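Local coordinates for protein peptidoglycan hydrolase FlgJ (Sphingomonas sp. A1, PDB 2ZYC) that probably cleaves glycosidic bonds of the periplasmic peptidoglycan layer so that the flagellar rod can be assembled, the present chain being its glycosidase family 73 hydrolase domain, at residues V66-T71 against V83-A88; A4-T9 against Q151-S156. The protein carries 2 engineered substitutions. One frame throughout, in Å; residues are numbered along the deposited sequence. Where two conformers were deposited one is given.

Contact 1 (V66-T71 against V83-A88)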
loop_
_atom_site.group_PDB
_atom_site.type_symbol
_atom_site.label_atom_id
_atom_site.label_comp_id
_atom_site.label_asym_id
_atom_site.label_seq_id
_atom_site.Cartn_x
_atom_site.Cartn_y
_atom_site.Cartn_z
ATOM N N VAL A 66 7.631 0.180 -17.070
ATOM C CA VAL A 66 7.814 -1.145 -16.495
ATOM C C VAL A 66 9.209 -1.284 -15.897
ATOM O O VAL A 66 10.204 -0.846 -16.489
ATOM C CB VAL A 66 7.578 -2.254 -17.554
ATOM C CG1 VAL A 66 7.991 -3.628 -17.021
ATOM C CG2 VAL A 66 6.110 -2.258 -18.006
ATOM N N VAL A 67 9.272 -1.888 -14.718
ATOM C CA VAL A 67 10.538 -2.214 -14.096
ATOM C C VAL A 67 10.572 -3.713 -13.812
ATOM O O VAL A 67 9.614 -4.286 -13.282
ATOM C CB VAL A 67 10.809 -1.350 -12.821
ATOM C CG1 VAL A 67 9.659 -1.460 -11.815
ATOM C CG2 VAL A 67 12.146 -1.726 -12.183
ATOM N N GLU A 68 11.662 -4.356 -14.214
ATOM C CA GLU A 68 11.846 -5.768 -13.930
ATOM C C GLU A 68 12.558 -5.925 -12.599
ATOM O O GLU A 68 13.470 -5.153 -12.271
ATOM C CB GLU A 68 12.600 -6.479 -15.061
ATOM C CG GLU A 68 11.727 -6.719 -16.288
ATOM C CD GLU A 68 12.501 -7.141 -17.528
ATOM O OE1 GLU A 68 13.624 -7.674 -17.402
ATOM O OE2 GLU A 68 11.972 -6.934 -18.641
ATOM N N ALA A 69 12.114 -6.903 -11.820
ATOM C CA ALA A 69 12.734 -7.212 -10.538
ATOM C C ALA A 69 12.617 -8.703 -10.266
ATOM O O ALA A 69 11.634 -9.346 -10.645
ATOM C CB ALA A 69 12.099 -6.399 -9.416
ATOM N N ARG A 70 13.638 -9.261 -9.626
ATOM C CA ARG A 70 13.642 -10.687 -9.334
ATOM C C ARG A 70 12.793 -11.014 -8.102
ATOM O O ARG A 70 12.808 -10.284 -7.104
ATOM C CB ARG A 70 15.075 -11.203 -9.178
ATOM C CG ARG A 70 15.875 -11.235 -10.484
ATOM C CD ARG A 70 17.351 -11.497 -10.209
ATOM N NE ARG A 70 17.840 -10.623 -9.146
ATOM C CZ ARG A 70 18.677 -10.997 -8.182
ATOM N NH1 ARG A 70 19.137 -12.240 -8.135
ATOM N NH2 ARG A 70 19.049 -10.120 -7.261
ATOM N N THR A 71 12.032 -12.101 -8.196
ATOM C CA THR A 71 11.240 -12.589 -7.070
ATOM C C THR A 71 11.738 -13.976 -6.659
ATOM O O THR A 71 12.661 -14.517 -7.282
ATOM C CB THR A 71 9.720 -12.628 -7.391
ATOM O OG1 THR A 71 9.480 -13.466 -8.529
ATOM C CG2 THR A 71 9.189 -11.228 -7.670
ATOM N N VAL A 83 12.170 -13.595 -12.940
ATOM C CA VAL A 83 12.101 -12.172 -13.243
ATOM C C VAL A 83 10.620 -11.801 -13.374
ATOM O O VAL A 83 9.884 -12.404 -14.167
ATOM C CB VAL A 83 12.878 -11.803 -14.523
ATOM C CG1 VAL A 83 12.738 -10.320 -14.828
ATOM C CG2 VAL A 83 14.356 -12.172 -14.378
ATOM N N GLU A 84 10.194 -10.823 -12.578
ATOM C CA GLU A 84 8.816 -10.341 -12.616
ATOM C C GLU A 84 8.755 -8.920 -13.163
ATOM O O GLU A 84 9.684 -8.129 -12.969
ATOM C CB GLU A 84 8.181 -10.412 -11.219
ATOM C CG GLU A 84 6.698 -10.047 -11.151
ATOM C CD GLU A 84 5.830 -10.949 -12.007
ATOM O OE1 GLU A 84 5.694 -10.668 -13.220
ATOM O OE2 GLU A 84 5.285 -11.929 -11.466
ATOM N N ARG A 85 7.659 -8.609 -13.850
ATOM C CA ARG A 85 7.458 -7.289 -14.432
ATOM C C ARG A 85 6.518 -6.488 -13.546
ATOM O O ARG A 85 5.380 -6.901 -13.292
ATOM C CB ARG A 85 6.916 -7.394 -15.859
ATOM C CG ARG A 85 7.966 -7.919 -16.839
ATOM C CD ARG A 85 7.368 -8.314 -18.171
ATOM N NE ARG A 85 6.593 -7.240 -18.777
ATOM C CZ ARG A 85 7.091 -6.268 -19.533
ATOM N NH1 ARG A 85 8.394 -6.213 -19.793
ATOM N NH2 ARG A 85 6.274 -5.346 -20.030
ATOM N N PHE A 86 7.025 -5.358 -13.066
ATOM C CA PHE A 86 6.289 -4.488 -12.156
ATOM C C PHE A 86 5.983 -3.142 -12.783
ATOM O O PHE A 86 6.740 -2.636 -13.612
ATOM C CB PHE A 86 7.098 -4.266 -10.873
ATOM C CG PHE A 86 7.232 -5.487 -10.028
ATOM C CD1 PHE A 86 6.211 -5.853 -9.149
ATOM C CD2 PHE A 86 8.377 -6.280 -10.106
ATOM C CE1 PHE A 86 6.327 -7.002 -8.351
ATOM C CE2 PHE A 86 8.506 -7.421 -9.322
ATOM C CZ PHE A 86 7.476 -7.788 -8.438
ATOM N N ARG A 87 4.872 -2.547 -12.366
ATOM C CA ARG A 87 4.546 -1.188 -12.778
ATOM C C ARG A 87 5.556 -0.208 -12.182
ATOM O O ARG A 87 6.094 -0.447 -11.101
ATOM C CB ARG A 87 3.132 -0.827 -12.329
ATOM C CG ARG A 87 2.082 -1.810 -12.839
ATOM C CD ARG A 87 0.666 -1.359 -12.489
ATOM N NE ARG A 87 -0.321 -2.362 -12.895
ATOM C CZ ARG A 87 -1.638 -2.179 -12.879
ATOM N NH1 ARG A 87 -2.146 -1.025 -12.492
ATOM N NH2 ARG A 87 -2.454 -3.157 -13.259
ATOM N N ALA A 88 5.829 0.868 -12.908
ATOM C CA ALA A 88 6.641 1.969 -12.374
ATOM C C ALA A 88 5.942 3.294 -12.616
ATOM O O ALA A 88 5.226 3.467 -13.617
ATOM C CB ALA A 88 8.042 1.970 -12.987
HETATM O O HOH W 1 6.614 -12.758 -9.282
#
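Phe-86 lies on the same face of a two-stranded sheet as Val-67 and Ala-69. Its CB is 3.5 Å from Val-67 O, which also stands at the ring edge, with Val-67 CG1 next at 3.9 Å. With CG anti to the carbonyl carbon (chi1 -68°), the ring swings along 66-71 in that strand's N-to-C direction. CD2 and CE2 then meet the methyl of Ala-69, CE2 standing 3.7 Å from Ala-69 CB, and at the far end CZ has Thr-71 CG2 near the plane of the ring. Val-67 CG1 also reaches the methyl of Ala-88.

Strands 65-71 and 82-88 form the antiparallel beta hairpin of this lysozyme-clan hydrolase domain. Within 66-71 and 83-88 two hydrogen-bonded pairs join them; backbone bonds of Thr-71 with Arg-82 and of Ala-88 with Lys-65 continue the pairing. Val-67 N gives a nearly straight bond to Phe-86 O (2.9 Å, 172° at the hydrogen) and Phe-86 N returns one to Val-67 O; Ala-69 and Glu-84 exchange the second two. In the non-hydrogen-bonded pair between them, Glu-68 and Arg-85 lie side by side on the other face. Their salt bridge is long, 3.8 Å from Glu-68 OE2 to Arg-85 NH1, and the carboxylate and guanidinium planes are 58° apart. Val-66 CG1 sits over the centre of one guanidinium face, 3.7 Å above it. Glu-84 OE1, through its anti lone pair, accepts a hydrogen bond from Arg-85 N, while OE2 takes a water also bonded to Thr-71 OG1 and pairs with Arg-82.

Contact 2 (A4-T9 against Q151-S156). With PO4 (phosphate ion), chain B.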
loop_
_atom_site.group_PDB
_atom_site.type_symbol
_atom_site.label_atom_id
_atom_site.label_comp_id
_atom_site.label_asym_id
_atom_site.label_seq_id
_atom_site.Cartn_x
_atom_site.Cartn_y
_atom_site.Cartn_z
ATOM N N ALA A 4 9.602 9.201 7.990
ATOM C CA ALA A 4 9.485 9.943 6.738
ATOM C C ALA A 4 8.606 9.202 5.744
ATOM O O ALA A 4 7.894 9.834 4.961
ATOM C CB ALA A 4 10.853 10.213 6.133
ATOM N N PHE A 5 8.657 7.872 5.786
ATOM C CA PHE A 5 7.777 7.041 4.947
ATOM C C PHE A 5 6.309 7.328 5.246
ATOM O O PHE A 5 5.522 7.601 4.331
ATOM C CB PHE A 5 8.065 5.554 5.139
ATOM C CG PHE A 5 7.187 4.664 4.303
ATOM C CD1 PHE A 5 7.439 4.500 2.944
ATOM C CD2 PHE A 5 6.101 4.016 4.870
ATOM C CE1 PHE A 5 6.618 3.674 2.157
ATOM C CE2 PHE A 5 5.280 3.193 4.099
ATOM C CZ PHE A 5 5.547 3.023 2.737
ATOM N N VAL A 6 5.959 7.268 6.531
ATOM C CA VAL A 6 4.613 7.601 7.020
ATOM C C VAL A 6 4.218 9.039 6.651
ATOM O O VAL A 6 3.139 9.262 6.101
ATOM C CB VAL A 6 4.510 7.370 8.548
ATOM C CG1 VAL A 6 3.189 7.903 9.095
ATOM C CG2 VAL A 6 4.662 5.886 8.871
ATOM N N ASP A 7 5.096 10.004 6.941
ATOM C CA ASP A 7 4.835 11.413 6.631
ATOM C C ASP A 7 4.553 11.623 5.141
ATOM O O ASP A 7 3.643 12.373 4.774
ATOM C CB ASP A 7 6.014 12.306 7.054
ATOM C CG ASP A 7 6.246 12.328 8.566
ATOM O OD1 ASP A 7 5.352 11.921 9.343
ATOM O OD2 ASP A 7 7.360 12.728 8.983
ATOM N N ALA A 8 5.330 10.946 4.300
ATOM C CA ALA A 8 5.236 11.051 2.842
ATOM C C ALA A 8 3.971 10.402 2.283
ATOM O O ALA A 8 3.309 10.951 1.403
ATOM C CB ALA A 8 6.467 10.421 2.202
ATOM N N THR A 9 3.628 9.233 2.799
ATOM C CA THR A 9 2.522 8.470 2.242
ATOM C C THR A 9 1.165 8.938 2.764
ATOM O O THR A 9 0.159 8.768 2.085
ATOM C CB THR A 9 2.692 6.959 2.497
ATOM O OG1 THR A 9 2.784 6.718 3.901
ATOM C CG2 THR A 9 3.951 6.446 1.813
ATOM N N GLN A 151 2.141 5.062 16.870
ATOM C CA GLN A 151 3.105 6.073 17.320
ATOM C C GLN A 151 3.555 6.978 16.171
ATOM O O GLN A 151 3.683 8.196 16.326
ATOM C CB GLN A 151 4.318 5.395 17.962
ATOM C CG GLN A 151 4.010 4.695 19.289
ATOM C CD GLN A 151 5.134 3.784 19.765
ATOM O OE1 GLN A 151 6.193 3.688 19.138
ATOM N NE2 GLN A 151 4.903 3.103 20.882
ATOM N N ARG A 152 3.803 6.368 15.015
ATOM C CA ARG A 152 4.238 7.123 13.843
ATOM C C ARG A 152 3.131 8.023 13.284
ATOM O O ARG A 152 3.403 9.132 12.832
ATOM C CB ARG A 152 4.793 6.188 12.767
ATOM C CG ARG A 152 6.135 5.596 13.176
ATOM C CD ARG A 152 6.598 4.513 12.231
ATOM N NE ARG A 152 7.860 3.949 12.710
ATOM C CZ ARG A 152 8.194 2.665 12.628
ATOM N NH1 ARG A 152 7.364 1.782 12.086
ATOM N NH2 ARG A 152 9.365 2.266 13.101
ATOM N N LEU A 153 1.887 7.556 13.331
ATOM C CA LEU A 153 0.768 8.398 12.896
ATOM C C LEU A 153 0.615 9.618 13.807
ATOM O O LEU A 153 0.407 10.729 13.325
ATOM C CB LEU A 153 -0.540 7.607 12.816
ATOM C CG LEU A 153 -0.639 6.494 11.757
ATOM C CD1 LEU A 153 -1.874 5.632 12.017
ATOM C CD2 LEU A 153 -0.654 7.060 10.344
ATOM N N MET A 154 0.720 9.403 15.117
ATOM C CA MET A 154 0.666 10.494 16.093
ATOM C C MET A 154 1.789 11.500 15.851
ATOM O O MET A 154 1.561 12.712 15.801
ATOM C CB MET A 154 0.764 9.939 17.513
ATOM C CG MET A 154 -0.465 9.177 17.963
ATOM S SD MET A 154 -0.186 8.375 19.545
ATOM C CE MET A 154 0.286 9.762 20.585
ATOM N N ALA A 155 3.010 10.984 15.687
ATOM C CA ALA A 155 4.171 11.828 15.405
ATOM C C ALA A 155 4.000 12.634 14.125
ATOM O O ALA A 155 4.491 13.752 14.039
ATOM C CB ALA A 155 5.452 10.992 15.333
ATOM N N SER A 156 3.279 12.080 13.150
ATOM C CA SER A 156 3.091 12.723 11.851
ATOM C C SER A 156 2.142 13.926 11.913
ATOM O O SER A 156 2.265 14.865 11.127
ATOM C CB SER A 156 2.573 11.696 10.837
ATOM O OG SER A 156 2.450 12.258 9.546
HETATM P P PO4 B . 11.368 5.722 12.955
HETATM O O1 PO4 B . 9.962 5.879 13.491
HETATM O O2 PO4 B . 12.337 5.868 14.107
HETATM O O3 PO4 B . 11.519 4.337 12.370
HETATM O O4 PO4 B . 11.668 6.753 11.891
#
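The first and last helices of the domain, 3-20 and 147-156, pack together at the surface through Ala-4 to Thr-9 and Gln-151 to Ser-156, with a phosphate ion bound beside Arg-152 where they meet. The ion, probably taken from the crystallisation liquor, is held by Arg-152 together with the backbone N atoms of Ala-2 and Gln-3. Arg-152 crosses Val-6 at about a right angle: its CB rests 3.9 Å from Val-6 CG2, and CD follows at 4.1 Å from the same methyl. Extended from CG to NE, the chain carries the guanidinium past the valine to the phosphate. There NE donates a straight bond to O1 (3.0 Å, 166° at the hydrogen), with O1 in the plane of the guanidinium at its edge, whereas NH2 reaches O3 only weakly. The same arginine makes a cation-pi contact with Trp-37. Replacing Arg-152 by alanine removes the chain beyond CB, which would probably leave the phosphate to the backbone N atoms of Ala-2 and Gln-3, and Trp-37 without its cation-pi partner, with a gap beside Val-6 CG2.

The other methyl of Val-6, CG1, lies 4.1 Å from Leu-153 CD2 and also approaches Ser-156 CB. In the conformer given, Ser-156 OG donates to Asp-7 OD1; a second conformer makes this bond less certain. Gln-3 NE2 bonds both Asp-7 OD1 and Arg-152 O and thereby ties the two helices together. The short segments cross at 62° with their axes 9.4 Å apart; Leu-153 extends the junction to His-25 of helix 24-35 and Trp-10 of helix 3-20, while Phe-5 packs against Ala-31 and Thr-35 of helix 24-35.

Overall arrangement
The two contacts share no helix or strand and lie on opposite sides of the chain's centre, their own centres about 28 Å apart and their nearest atoms about 14 Å. Contact 1 joins strands close in sequence and is partly buried, with one face largely apolar, apart from Glu-84, and the other exposed and rich in charge. Contact 2 brings together segments 142 residues apart, on the first and last helices, in a surface contact with Val-6 as its buried residue. It buries 199 Å² against 604 Å² in contact 1. The chemistry differs too: main-chain hydrogen bonds join the hairpin strands, whereas side chains link the helices. The hairpin lies between them in sequence.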